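Local atomic coordinates of hydrogenase maturation factor (Thermoanaerobacter tengcongensis, PDB entry 3VTH), a protein that probably catalyses the ATP-dependent transfer of a carbamoyl group from carbamoyl phosphate to the C-terminal cysteine of HypE during [NiFe]-hydrogenase maturation. Residues A[537-541]-A[557-561]; A[550-556]-A[577-581]; A[601-605]-A[620-624]. One frame throughout, in Å; residues are numbered along the deposited sequence.

Contact 1: residues A[537-541]-A[557-561]; sequences KYKPL and GFIFD
Lys539 and Pro540 each lay an aliphatic carbon over the face of a phenylalanine ring, giving two CH-pi contacts side by side. Lys539 CG is 4.1 Å from the centroid of the Phe558 ring and only 11° off its normal, so it sits almost directly above the ring centre. It gets there with CG anti to its own carbonyl carbon (chi1 -59°), and the bend at chi2 then takes CD away from the ring to within 3.7 Å of Phe558 O. Pro540 CG lies 3.8 Å from the Phe560 centroid at 20° off the normal, displaced toward the rim, and Pro540 CD comes 3.5 Å from Phe560 CE2. Asp561 CB covers the opposite face of that ring, which is thus held between two aliphatic groups.

These residues join the C-terminal part of strand 530-542 to helix 551-559 and the residues that follow, in the second Kae1-like subdomain with its actin-type ATPase fold. Strand 591-594 pairs with the same strand, and its Val594 touches Phe558, as does Leu653 of helix 649-662.

Backbone approaches backbone through a CA-H...O contact, Gly557 CA lying 3.1 Å from Pro540 O. That carbonyl is buried without a conventional polar partner in the model. A CB on Gly557 would fall 2.1 Å from Pro540 O, which leaves no room for a side chain in this backbone arrangement.

The polar links run through water. One water accepts from Lys539 NZ and donates to Phe558 O at 2.7 Å and to Asp561 OD1 at 2.8 Å; Lys539 NZ has its stronger partner in a salt bridge to Asp648. A second water bridges Lys537 NZ and Asp561 OD2.

Contact 2: residues A[550-556]-A[577-581]; sequences KIYRTAL and ELDII
Ile581 faces Arg553 and Leu556, its CG1 turned to the guanidinium and its CG2 and CD1 both reaching Leu556 CD1. CB directs the side chain at helix 551-556. From it CG2 goes to one side, 4.1 Å from Leu556 CD1, while CG1 rests over a face of the Arg553 guanidinium, displaced toward the rim and 3.9 Å from Arg553 NH1. At the tip, CD1 touches Arg553 CG at 3.8 Å and Leu556 CD1 at 3.9 Å. Leu578 extends this apolar patch, its CD1 lying 3.9 Å from Leu556 CD2, where the two leucines cross at about a right angle.

One helical turn before Ile581 the contact becomes polar. Glu577 stretches out with CG anti to its backbone N (chi1 -180°) and receives a very short hydrogen bond, 2.5 Å, from Tyr552 OH to Glu577 OE2. The carboxylate meets the edge of the tyrosine ring, its plane turned 84° from that of the ring. A water donates to the same oxygen, OE2, and accepts from Arg553 NH1 at 2.7 Å. Lys550 NZ in turn donates to Tyr552 OH, which would probably polarise the hydroxyl toward Glu577.

Short segments 551-556 and 577-581 cross at -52°, with their axes 11.4 Å apart at closest approach, so they touch through side chains. The carbonyl O of Pro542, at the end of strand 530-542, accepts from Arg553 NH2, and the same proline touches Ile581. Phe569 of helix 567-572 packs on Tyr552 and Leu556, and helix 597-607 lies against Ile551 and Ala555.

Contact 3: residues A[601-605]-A[620-624]; sequences FDAVA and AAMEL. With AP2 (phosphomethylphosphonic acid adenosyl ester), chain H.
Leu624 turns CG anti to its backbone N (chi1 -168°), and this carries CD2 into the angle between Phe601 and Val604. There it lies 3.8 Å from Phe601 CD1 and likewise 3.8 Å from Val604 CG1. Phe601 has a chi1 of -92°, away from the usual staggered values, which turns a ring face to the C2 edge of the adenine of the bound AP2, the planes well off parallel: Phe601 CE1 is 3.6 Å from AP2 C2. From the other helix Ala621 CB reaches the same base, 3.5 Å from AP2 N3, while also touching the phenylalanine. An alanine in place of Phe601 would probably leave the C2 edge of the adenine without its aromatic neighbour and open a gap beside Leu624 and Ala621.

Helices 597-607 and 619-626 here form part of the wall of the nucleotide pocket in the actin-type ATPase fold of the Kae1-like region. The short segments cross at 64° with axes 8.9 Å apart, a close approach made possible by alanines, as Ala605 CB and Ala620 CB meet at 3.8 Å. Phe673 and His674 meet the Phe601 ring edge-to-face, and Asn706 and Glu625 hydrogen-bond AP2. Met622, pointing away from helix 597-607, touches the second nucleotide analogue, APC, so helix 619-626 contacts both ligands.

Polar contact between the segments is indirect. A water donates to Asp602 OD1 and accepts from Ala620 N at 3.0 Å, bridging the side chain to the backbone at the start of the second helix. The other carboxylate oxygen, Asp602 OD2, is held by a salt bridge to Arg599.

Overall arrangement
All three contacts fall within the second Kae1-like subdomain and on the same side of the chain's centre. Contacts 1 and 2 share helix 551-559, their centres about 11 Å apart; their segments alternate along the chain, and Leu541 of the first packs on Thr554 of the second. Contact 3 follows both in sequence, with its centre about 16 Å from each. Both of its helices meet helix 551-559: Ala603 packs on Phe558, and Ile551 touches Asp602 of one and Ala620 of the other. A continuous chain of packing therefore runs from strand 530-542 and the helices 551-559 and 575-587 to the wall of the AP2 pocket, which contact 3 alone of the three directly lines.

Contact 1: residues A[537-541]-A[557-561]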
ATOM      1  N   LYS A 537       6.697 -30.316  -5.687  1.00 25.57           N
ATOM      2  CA  LYS A 537       7.906 -31.064  -6.033  1.00 26.48           C
ATOM      3  C   LYS A 537       8.870 -30.136  -6.765  1.00 26.47           C
ATOM      4  O   LYS A 537       8.491 -29.491  -7.746  1.00 26.42           O
ATOM      5  CB  LYS A 537       7.596 -32.309  -6.891  1.00 27.52           C
ATOM      6  CG  LYS A 537       8.823 -33.212  -7.129  1.00 28.26           C
ATOM      7  CD  LYS A 537       8.504 -34.378  -8.092  1.00 29.95           C
ATOM      8  CE  LYS A 537       9.715 -35.324  -8.243  1.00 32.36           C
ATOM      9  NZ  LYS A 537       9.389 -36.387  -9.256  1.00 37.40           N
ATOM     10  N   TYR A 538      10.096 -30.034  -6.250  1.00 26.76           N
ATOM     11  CA  TYR A 538      11.112 -29.125  -6.804  1.00 26.62           C
ATOM     12  C   TYR A 538      11.354 -29.334  -8.301  1.00 26.95           C
ATOM     13  O   TYR A 538      11.545 -30.466  -8.730  1.00 27.35           O
ATOM     14  CB  TYR A 538      12.438 -29.320  -6.066  1.00 27.09           C
ATOM     15  CG  TYR A 538      12.455 -28.691  -4.701  1.00 28.00           C
ATOM     16  CD1 TYR A 538      12.182 -27.335  -4.546  1.00 29.00           C
ATOM     17  CD2 TYR A 538      12.769 -29.441  -3.565  1.00 29.40           C
ATOM     18  CE1 TYR A 538      12.199 -26.733  -3.291  1.00 28.61           C
ATOM     19  CE2 TYR A 538      12.798 -28.848  -2.308  1.00 29.76           C
ATOM     20  CZ  TYR A 538      12.502 -27.484  -2.192  1.00 29.79           C
ATOM     21  OH  TYR A 538      12.525 -26.853  -0.977  1.00 32.28           O
ATOM     22  N   LYS A 539      11.342 -28.243  -9.072  1.00 26.19           N
ATOM     23  CA  LYS A 539      11.666 -28.280 -10.495  1.00 26.89           C
ATOM     24  C   LYS A 539      12.868 -27.393 -10.750  1.00 28.03           C
ATOM     25  O   LYS A 539      13.008 -26.332 -10.108  1.00 26.74           O
ATOM     26  CB  LYS A 539      10.482 -27.781 -11.349  1.00 26.49           C
ATOM     27  CG  LYS A 539       9.188 -28.574 -11.166  1.00 25.05           C
ATOM     28  CD  LYS A 539       9.365 -30.011 -11.707  1.00 28.08           C
ATOM     29  CE  LYS A 539       8.155 -30.876 -11.382  1.00 26.31           C
ATOM     30  NZ  LYS A 539       8.405 -32.326 -11.676  1.00 26.24           N
ATOM     31  N   PRO A 540      13.730 -27.799 -11.701  1.00 29.41           N
ATOM     32  CA  PRO A 540      14.909 -26.997 -12.023  1.00 31.31           C
ATOM     33  C   PRO A 540      14.500 -25.733 -12.782  1.00 33.08           C
ATOM     34  O   PRO A 540      13.577 -25.767 -13.606  1.00 33.85           O
ATOM     35  CB  PRO A 540      15.743 -27.933 -12.914  1.00 32.13           C
ATOM     36  CG  PRO A 540      14.713 -28.811 -13.608  1.00 31.97           C
ATOM     37  CD  PRO A 540      13.618 -29.005 -12.551  1.00 30.56           C
ATOM     38  N   LEU A 541      15.163 -24.627 -12.496  1.00 33.91           N
ATOM     39  CA  LEU A 541      14.892 -23.385 -13.187  1.00 36.14           C
ATOM     40  C   LEU A 541      16.216 -22.918 -13.776  1.00 38.49           C
ATOM     41  O   LEU A 541      17.067 -22.426 -13.048  1.00 37.47           O
ATOM     42  CB  LEU A 541      14.348 -22.351 -12.191  1.00 35.56           C
ATOM     43  CG  LEU A 541      13.571 -21.173 -12.754  1.00 37.54           C
ATOM     44  CD1 LEU A 541      12.140 -21.618 -12.995  1.00 39.88           C
ATOM     45  CD2 LEU A 541      13.591 -19.996 -11.774  1.00 39.35           C
ATOM     46  N   GLY A 557      11.816 -26.088 -17.613  1.00 27.32           N
ATOM     47  CA  GLY A 557      12.190 -26.572 -16.291  1.00 27.67           C
ATOM     48  C   GLY A 557      11.123 -27.470 -15.676  1.00 27.51           C
ATOM     49  O   GLY A 557      11.433 -28.550 -15.171  1.00 28.60           O
ATOM     50  N   PHE A 558       9.864 -27.047 -15.733  1.00 26.79           N
ATOM     51  CA  PHE A 558       8.769 -27.824 -15.121  1.00 27.25           C
ATOM     52  C   PHE A 558       8.546 -29.171 -15.820  1.00 28.65           C
ATOM     53  O   PHE A 558       8.078 -30.133 -15.185  1.00 28.53           O
ATOM     54  CB  PHE A 558       7.461 -27.012 -15.079  1.00 26.86           C
ATOM     55  CG  PHE A 558       7.310 -26.157 -13.840  1.00 27.10           C
ATOM     56  CD1 PHE A 558       6.255 -26.369 -12.955  1.00 27.96           C
ATOM     57  CD2 PHE A 558       8.253 -25.179 -13.528  1.00 28.19           C
ATOM     58  CE1 PHE A 558       6.113 -25.583 -11.785  1.00 26.88           C
ATOM     59  CE2 PHE A 558       8.121 -24.394 -12.375  1.00 26.93           C
ATOM     60  CZ  PHE A 558       7.044 -24.610 -11.496  1.00 27.17           C
ATOM     61  N   ILE A 559       8.891 -29.235 -17.110  1.00 29.26           N
ATOM     62  CA  ILE A 559       8.663 -30.452 -17.905  1.00 31.02           C
ATOM     63  C   ILE A 559       9.943 -31.209 -18.266  1.00 33.00           C
ATOM     64  O   ILE A 559       9.893 -32.138 -19.073  1.00 33.98           O
ATOM     65  CB  ILE A 559       7.858 -30.154 -19.207  1.00 31.09           C
ATOM     66  CG1 ILE A 559       8.667 -29.282 -20.188  1.00 29.88           C
ATOM     67  CG2 ILE A 559       6.505 -29.548 -18.845  1.00 30.83           C
ATOM     68  CD1 ILE A 559       8.071 -29.184 -21.623  1.00 31.35           C
ATOM     69  N   PHE A 560      11.075 -30.827 -17.659  1.00 34.24           N
ATOM     70  CA  PHE A 560      12.409 -31.306 -18.082  1.00 36.71           C
ATOM     71  C   PHE A 560      12.544 -32.825 -18.232  1.00 38.36           C
ATOM     72  O   PHE A 560      13.227 -33.312 -19.145  1.00 39.49           O
ATOM     73  CB  PHE A 560      13.510 -30.761 -17.158  1.00 36.73           C
ATOM     74  CG  PHE A 560      13.703 -31.557 -15.884  1.00 37.80           C
ATOM     75  CD1 PHE A 560      14.818 -32.387 -15.732  1.00 40.21           C
ATOM     76  CD2 PHE A 560      12.767 -31.493 -14.849  1.00 37.49           C
ATOM     77  CE1 PHE A 560      15.004 -33.131 -14.556  1.00 41.36           C
ATOM     78  CE2 PHE A 560      12.948 -32.236 -13.660  1.00 39.09           C
ATOM     79  CZ  PHE A 560      14.062 -33.046 -13.516  1.00 38.67           C
ATOM     80  N   ASP A 561      11.904 -33.576 -17.343  1.00 38.75           N
ATOM     81  CA  ASP A 561      12.074 -35.039 -17.347  1.00 40.77           C
ATOM     82  C   ASP A 561      10.959 -35.769 -18.092  1.00 41.41           C
ATOM     83  O   ASP A 561      10.820 -36.982 -17.964  1.00 41.29           O
ATOM     84  CB  ASP A 561      12.180 -35.569 -15.910  1.00 41.01           C
ATOM     85  CG  ASP A 561      10.997 -35.162 -15.051  1.00 41.65           C
ATOM     86  OD1 ASP A 561      10.069 -34.506 -15.570  1.00 43.67           O
ATOM     87  OD2 ASP A 561      10.995 -35.488 -13.850  1.00 43.76           O
TER
HETATM   88  O   HOH W   1       8.835 -35.438 -11.814  1.00 29.62           O
HETATM   89  O   HOH W   2       8.886 -32.445 -14.092  1.00 24.69           O

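Contact 2: residues A[550-556]-A[577-581]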
ATOM      1  N   LYS A 550      11.815 -14.723 -19.532  1.00 45.90           N
ATOM      2  CA  LYS A 550      11.659 -15.709 -20.609  1.00 44.78           C
ATOM      3  C   LYS A 550      10.974 -16.965 -20.055  1.00 42.20           C
ATOM      4  O   LYS A 550      11.625 -17.971 -19.766  1.00 41.35           O
ATOM      5  CB  LYS A 550      13.006 -16.036 -21.260  1.00 46.52           C
ATOM      6  CG  LYS A 550      13.630 -14.861 -22.020  1.00 48.75           C
ATOM      7  CD  LYS A 550      14.565 -15.332 -23.104  1.00 51.76           C
ATOM      8  CE  LYS A 550      14.788 -14.248 -24.152  1.00 54.45           C
ATOM      9  NZ  LYS A 550      14.844 -14.832 -25.532  1.00 56.75           N
ATOM     10  N   ILE A 551       9.654 -16.887 -19.901  1.00 39.32           N
ATOM     11  CA  ILE A 551       8.906 -17.899 -19.157  1.00 37.22           C
ATOM     12  C   ILE A 551       8.785 -19.258 -19.845  1.00 36.60           C
ATOM     13  O   ILE A 551       8.436 -20.238 -19.197  1.00 34.87           O
ATOM     14  CB  ILE A 551       7.505 -17.405 -18.691  1.00 36.49           C
ATOM     15  CG1 ILE A 551       6.542 -17.257 -19.869  1.00 37.28           C
ATOM     16  CG2 ILE A 551       7.627 -16.101 -17.873  1.00 36.72           C
ATOM     17  CD1 ILE A 551       5.107 -16.947 -19.429  1.00 38.35           C
ATOM     18  N   TYR A 552       9.064 -19.328 -21.146  1.00 37.05           N
ATOM     19  CA  TYR A 552       9.128 -20.643 -21.784  1.00 37.47           C
ATOM     20  C   TYR A 552      10.258 -21.484 -21.166  1.00 36.81           C
ATOM     21  O   TYR A 552      10.170 -22.705 -21.141  1.00 36.75           O
ATOM     22  CB  TYR A 552       9.250 -20.547 -23.314  1.00 39.43           C
ATOM     23  CG  TYR A 552      10.503 -19.844 -23.795  1.00 41.66           C
ATOM     24  CD1 TYR A 552      10.532 -18.454 -23.952  1.00 42.36           C
ATOM     25  CD2 TYR A 552      11.660 -20.572 -24.107  1.00 43.95           C
ATOM     26  CE1 TYR A 552      11.688 -17.807 -24.400  1.00 45.34           C
ATOM     27  CE2 TYR A 552      12.814 -19.936 -24.556  1.00 45.65           C
ATOM     28  CZ  TYR A 552      12.822 -18.557 -24.699  1.00 46.94           C
ATOM     29  OH  TYR A 552      13.965 -17.926 -25.138  1.00 49.84           O
ATOM     30  N   ARG A 553      11.293 -20.819 -20.637  1.00 36.04           N
ATOM     31  CA  ARG A 553      12.372 -21.488 -19.903  1.00 35.67           C
ATOM     32  C   ARG A 553      11.881 -22.067 -18.582  1.00 33.62           C
ATOM     33  O   ARG A 553      12.328 -23.131 -18.145  1.00 33.29           O
ATOM     34  CB  ARG A 553      13.523 -20.521 -19.628  1.00 36.64           C
ATOM     35  CG  ARG A 553      14.236 -19.988 -20.879  1.00 40.84           C
ATOM     36  CD  ARG A 553      15.281 -18.938 -20.498  1.00 46.96           C
ATOM     37  NE  ARG A 553      16.349 -19.477 -19.649  1.00 48.87           N
ATOM     38  CZ  ARG A 553      17.595 -19.723 -20.055  1.00 51.07           C
ATOM     39  NH1 ARG A 553      17.972 -19.472 -21.306  1.00 53.62           N
ATOM     40  NH2 ARG A 553      18.478 -20.217 -19.199  1.00 51.83           N
ATOM     41  N   THR A 554      10.961 -21.355 -17.941  1.00 31.56           N
ATOM     42  CA  THR A 554      10.340 -21.851 -16.727  1.00 29.50           C
ATOM     43  C   THR A 554       9.524 -23.091 -17.054  1.00 28.29           C
ATOM     44  O   THR A 554       9.613 -24.094 -16.346  1.00 27.69           O
ATOM     45  CB  THR A 554       9.440 -20.786 -16.056  1.00 28.47           C
ATOM     46  OG1 THR A 554      10.272 -19.757 -15.525  1.00 29.61           O
ATOM     47  CG2 THR A 554       8.641 -21.404 -14.909  1.00 26.82           C
ATOM     48  N   ALA A 555       8.747 -23.030 -18.134  1.00 28.38           N
ATOM     49  CA  ALA A 555       7.964 -24.191 -18.558  1.00 28.20           C
ATOM     50  C   ALA A 555       8.857 -25.400 -18.856  1.00 28.60           C
ATOM     51  O   ALA A 555       8.532 -26.522 -18.472  1.00 28.50           O
ATOM     52  CB  ALA A 555       7.095 -23.855 -19.765  1.00 28.57           C
ATOM     53  N   LEU A 556       9.970 -25.180 -19.553  1.00 28.85           N
ATOM     54  CA  LEU A 556      10.907 -26.277 -19.852  1.00 29.32           C
ATOM     55  C   LEU A 556      11.466 -26.924 -18.576  1.00 28.51           C
ATOM     56  O   LEU A 556      11.596 -28.151 -18.477  1.00 28.99           O
ATOM     57  CB  LEU A 556      12.050 -25.783 -20.740  1.00 30.08           C
ATOM     58  CG  LEU A 556      11.650 -25.465 -22.181  1.00 31.44           C
ATOM     59  CD1 LEU A 556      12.781 -24.779 -22.899  1.00 32.76           C
ATOM     60  CD2 LEU A 556      11.230 -26.757 -22.921  1.00 31.64           C
ATOM     61  N   GLU A 577      18.865 -23.160 -28.885  1.00 51.03           N
ATOM     62  CA  GLU A 577      18.544 -22.694 -27.541  1.00 48.30           C
ATOM     63  C   GLU A 577      17.953 -23.805 -26.662  1.00 45.89           C
ATOM     64  O   GLU A 577      18.297 -23.912 -25.479  1.00 44.05           O
ATOM     65  CB  GLU A 577      17.606 -21.487 -27.594  1.00 48.11           C
ATOM     66  CG  GLU A 577      17.221 -20.921 -26.222  1.00 48.22           C
ATOM     67  CD  GLU A 577      16.380 -19.654 -26.308  1.00 51.21           C
ATOM     68  OE1 GLU A 577      15.884 -19.322 -27.413  1.00 53.72           O
ATOM     69  OE2 GLU A 577      16.218 -18.984 -25.267  1.00 50.96           O
ATOM     70  N   LEU A 578      17.083 -24.633 -27.241  1.00 45.12           N
ATOM     71  CA  LEU A 578      16.492 -25.759 -26.515  1.00 43.46           C
ATOM     72  C   LEU A 578      17.563 -26.734 -26.005  1.00 43.58           C
ATOM     73  O   LEU A 578      17.570 -27.095 -24.830  1.00 41.93           O
ATOM     74  CB  LEU A 578      15.470 -26.513 -27.377  1.00 43.75           C
ATOM     75  CG  LEU A 578      14.888 -27.784 -26.736  1.00 42.70           C
ATOM     76  CD1 LEU A 578      14.000 -27.424 -25.532  1.00 40.28           C
ATOM     77  CD2 LEU A 578      14.112 -28.615 -27.752  1.00 42.94           C
ATOM     78  N   ASP A 579      18.450 -27.152 -26.903  1.00 45.11           N
ATOM     79  CA  ASP A 579      19.559 -28.049 -26.568  1.00 46.07           C
ATOM     80  C   ASP A 579      20.353 -27.516 -25.369  1.00 44.55           C
ATOM     81  O   ASP A 579      20.652 -28.251 -24.424  1.00 43.78           O
ATOM     82  CB  ASP A 579      20.483 -28.193 -27.780  1.00 48.65           C
ATOM     83  CG  ASP A 579      21.549 -29.266 -27.588  1.00 52.66           C
ATOM     84  OD1 ASP A 579      21.180 -30.455 -27.429  1.00 54.73           O
ATOM     85  OD2 ASP A 579      22.757 -28.920 -27.626  1.00 56.61           O
ATOM     86  N   ILE A 580      20.675 -26.230 -25.417  1.00 44.09           N
ATOM     87  CA  ILE A 580      21.486 -25.596 -24.391  1.00 43.39           C
ATOM     88  C   ILE A 580      20.766 -25.571 -23.050  1.00 41.35           C
ATOM     89  O   ILE A 580      21.350 -25.922 -22.009  1.00 40.61           O
ATOM     90  CB  ILE A 580      21.932 -24.193 -24.850  1.00 44.28           C
ATOM     91  CG1 ILE A 580      22.928 -24.344 -26.012  1.00 46.72           C
ATOM     92  CG2 ILE A 580      22.503 -23.384 -23.685  1.00 43.84           C
ATOM     93  CD1 ILE A 580      23.287 -23.054 -26.735  1.00 50.01           C
ATOM     94  N   ILE A 581      19.494 -25.175 -23.073  1.00 39.70           N
ATOM     95  CA  ILE A 581      18.691 -25.131 -21.856  1.00 37.45           C
ATOM     96  C   ILE A 581      18.643 -26.513 -21.195  1.00 36.88           C
ATOM     97  O   ILE A 581      18.890 -26.631 -19.996  1.00 36.10           O
ATOM     98  CB  ILE A 581      17.251 -24.610 -22.126  1.00 36.45           C
ATOM     99  CG1 ILE A 581      17.279 -23.113 -22.447  1.00 37.46           C
ATOM    100  CG2 ILE A 581      16.319 -24.874 -20.916  1.00 35.72           C
ATOM    101  CD1 ILE A 581      15.978 -22.571 -23.054  1.00 37.22           C
TER
HETATM  102  O   HOH W   3      16.867 -17.840 -23.087  1.00 44.38           O

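Contact 3: residues A[601-605]-A[620-624]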
ATOM      1  N   PHE A 601       2.261 -20.887 -12.187  1.00 23.19           N
ATOM      2  CA  PHE A 601       1.444 -20.036 -13.060  1.00 24.49           C
ATOM      3  C   PHE A 601       2.158 -19.696 -14.368  1.00 25.25           C
ATOM      4  O   PHE A 601       1.554 -19.804 -15.437  1.00 26.04           O
ATOM      5  CB  PHE A 601       1.009 -18.743 -12.346  1.00 23.81           C
ATOM      6  CG  PHE A 601      -0.329 -18.859 -11.665  1.00 24.75           C
ATOM      7  CD1 PHE A 601      -1.432 -18.156 -12.156  1.00 24.74           C
ATOM      8  CD2 PHE A 601      -0.487 -19.667 -10.535  1.00 23.82           C
ATOM      9  CE1 PHE A 601      -2.687 -18.255 -11.521  1.00 26.83           C
ATOM     10  CE2 PHE A 601      -1.736 -19.771  -9.893  1.00 25.38           C
ATOM     11  CZ  PHE A 601      -2.839 -19.071 -10.398  1.00 25.85           C
ATOM     12  N   ASP A 602       3.438 -19.316 -14.292  1.00 25.00           N
ATOM     13  CA  ASP A 602       4.191 -18.972 -15.520  1.00 26.24           C
ATOM     14  C   ASP A 602       4.320 -20.171 -16.467  1.00 26.58           C
ATOM     15  O   ASP A 602       4.208 -20.019 -17.687  1.00 27.03           O
ATOM     16  CB  ASP A 602       5.582 -18.423 -15.198  1.00 26.04           C
ATOM     17  CG  ASP A 602       5.542 -17.001 -14.634  1.00 28.55           C
ATOM     18  OD1 ASP A 602       4.472 -16.349 -14.682  1.00 29.31           O
ATOM     19  OD2 ASP A 602       6.593 -16.553 -14.125  1.00 30.11           O
ATOM     20  N   ALA A 603       4.554 -21.357 -15.900  1.00 26.22           N
ATOM     21  CA  ALA A 603       4.632 -22.595 -16.699  1.00 26.63           C
ATOM     22  C   ALA A 603       3.328 -22.870 -17.471  1.00 27.53           C
ATOM     23  O   ALA A 603       3.342 -23.225 -18.665  1.00 28.33           O
ATOM     24  CB  ALA A 603       5.000 -23.793 -15.803  1.00 25.40           C
ATOM     25  N   VAL A 604       2.195 -22.734 -16.783  1.00 27.36           N
ATOM     26  CA  VAL A 604       0.878 -22.883 -17.424  1.00 27.53           C
ATOM     27  C   VAL A 604       0.675 -21.855 -18.529  1.00 28.22           C
ATOM     28  O   VAL A 604       0.261 -22.210 -19.641  1.00 28.79           O
ATOM     29  CB  VAL A 604      -0.285 -22.764 -16.400  1.00 27.57           C
ATOM     30  CG1 VAL A 604      -1.655 -22.778 -17.115  1.00 27.84           C
ATOM     31  CG2 VAL A 604      -0.187 -23.883 -15.359  1.00 27.14           C
ATOM     32  N   ALA A 605       0.969 -20.587 -18.240  1.00 26.99           N
ATOM     33  CA  ALA A 605       0.743 -19.519 -19.231  1.00 28.01           C
ATOM     34  C   ALA A 605       1.544 -19.768 -20.526  1.00 29.02           C
ATOM     35  O   ALA A 605       1.016 -19.597 -21.636  1.00 29.79           O
ATOM     36  CB  ALA A 605       1.065 -18.151 -18.647  1.00 26.94           C
ATOM     37  N   ALA A 620       2.373 -12.642 -16.639  1.00 31.69           N
ATOM     38  CA  ALA A 620       1.743 -13.829 -17.208  1.00 31.61           C
ATOM     39  C   ALA A 620       0.687 -14.375 -16.247  1.00 29.56           C
ATOM     40  O   ALA A 620      -0.365 -14.810 -16.672  1.00 28.85           O
ATOM     41  CB  ALA A 620       2.791 -14.901 -17.538  1.00 32.18           C
ATOM     42  N   ALA A 621       0.939 -14.298 -14.947  1.00 28.15           N
ATOM     43  CA  ALA A 621      -0.072 -14.786 -13.992  1.00 27.20           C
ATOM     44  C   ALA A 621      -1.339 -13.917 -13.981  1.00 27.50           C
ATOM     45  O   ALA A 621      -2.453 -14.431 -13.875  1.00 28.51           O
ATOM     46  CB  ALA A 621       0.524 -14.947 -12.590  1.00 26.61           C
ATOM     47  N   MET A 622      -1.161 -12.609 -14.132  1.00 26.66           N
ATOM     48  CA  MET A 622      -2.272 -11.669 -14.238  1.00 27.72           C
ATOM     49  C   MET A 622      -3.110 -11.913 -15.487  1.00 28.08           C
ATOM     50  O   MET A 622      -4.333 -11.869 -15.438  1.00 27.91           O
ATOM     51  CB  MET A 622      -1.743 -10.221 -14.222  1.00 27.22           C
ATOM     52  CG  MET A 622      -1.107  -9.849 -12.872  1.00 28.93           C
ATOM     53  SD  MET A 622      -0.225  -8.263 -12.931  1.00 34.80           S
ATOM     54  CE  MET A 622      -1.625  -7.147 -13.031  1.00 32.83           C
ATOM     55  N   GLU A 623      -2.448 -12.181 -16.609  1.00 28.56           N
ATOM     56  CA  GLU A 623      -3.186 -12.413 -17.849  1.00 30.24           C
ATOM     57  C   GLU A 623      -3.971 -13.722 -17.790  1.00 29.68           C
ATOM     58  O   GLU A 623      -5.113 -13.781 -18.238  1.00 29.84           O
ATOM     59  CB  GLU A 623      -2.253 -12.374 -19.056  1.00 32.17           C
ATOM     60  CG  GLU A 623      -1.649 -10.972 -19.293  1.00 34.96           C
ATOM     61  CD  GLU A 623      -0.822 -10.890 -20.565  1.00 40.10           C
ATOM     62  OE1 GLU A 623      -0.869 -11.845 -21.384  1.00 43.77           O
ATOM     63  OE2 GLU A 623      -0.135  -9.866 -20.756  1.00 39.89           O
ATOM     64  N   LEU A 624      -3.360 -14.746 -17.202  1.00 28.84           N
ATOM     65  CA  LEU A 624      -3.999 -16.044 -17.020  1.00 29.14           C
ATOM     66  C   LEU A 624      -5.273 -15.929 -16.179  1.00 29.58           C
ATOM     67  O   LEU A 624      -6.317 -16.490 -16.538  1.00 30.63           O
ATOM     68  CB  LEU A 624      -2.996 -17.038 -16.408  1.00 28.13           C
ATOM     69  CG  LEU A 624      -3.327 -18.530 -16.363  1.00 29.33           C
ATOM     70  CD1 LEU A 624      -3.616 -19.091 -17.762  1.00 29.68           C
ATOM     71  CD2 LEU A 624      -2.186 -19.300 -15.679  1.00 30.72           C
TER
HETATM   72  PB  AP2 H 806       8.348 -12.886  -4.175  1.00 38.84           P
HETATM   73  O1B AP2 H 806       7.731 -13.845  -5.162  1.00 38.10           O
HETATM   74  O2B AP2 H 806       8.219 -13.242  -2.726  1.00 34.03           O
HETATM   75  O3B AP2 H 806       9.727 -12.448  -4.601  1.00 40.69           O
HETATM   76  C3A AP2 H 806       7.337 -11.398  -4.399  1.00 34.10           C
HETATM   77  PA  AP2 H 806       5.608 -11.550  -3.863  1.00 34.45           P
HETATM   78  O1A AP2 H 806       5.155 -10.100  -3.954  1.00 30.12           O
HETATM   79  O2A AP2 H 806       5.371 -12.325  -2.590  1.00 29.34           O
HETATM   80  O5' AP2 H 806       4.899 -12.424  -5.026  1.00 34.22           O
HETATM   81  C5' AP2 H 806       4.740 -11.817  -6.303  1.00 36.48           C
HETATM   82  C4' AP2 H 806       4.415 -12.952  -7.247  1.00 37.36           C
HETATM   83  O4' AP2 H 806       3.075 -13.392  -7.023  1.00 37.86           O
HETATM   84  C3' AP2 H 806       4.453 -12.529  -8.702  1.00 38.49           C
HETATM   85  O3' AP2 H 806       5.801 -12.479  -9.183  1.00 39.84           O
HETATM   86  C2' AP2 H 806       3.615 -13.630  -9.321  1.00 39.11           C
HETATM   87  O2' AP2 H 806       4.481 -14.756  -9.504  1.00 38.39           O
HETATM   88  C1' AP2 H 806       2.552 -13.914  -8.251  1.00 37.66           C
HETATM   89  N9  AP2 H 806       1.300 -13.229  -8.684  1.00 37.59           N
HETATM   90  C8  AP2 H 806       1.089 -11.896  -8.825  1.00 37.42           C
HETATM   91  N7  AP2 H 806      -0.161 -11.631  -9.292  1.00 37.34           N
HETATM   92  C5  AP2 H 806      -0.782 -12.816  -9.457  1.00 37.29           C
HETATM   93  C6  AP2 H 806      -2.117 -13.267  -9.924  1.00 37.62           C
HETATM   94  N6  AP2 H 806      -3.069 -12.379 -10.305  1.00 36.46           N
HETATM   95  N1  AP2 H 806      -2.347 -14.609  -9.958  1.00 37.69           N
HETATM   96  C2  AP2 H 806      -1.426 -15.516  -9.565  1.00 36.89           C
HETATM   97  N3  AP2 H 806      -0.190 -15.172  -9.144  1.00 36.25           N
HETATM   98  C4  AP2 H 806       0.180 -13.863  -9.070  1.00 36.56           C
HETATM   99  O   HOH W   4       4.841 -13.665 -15.379  1.00 29.45           O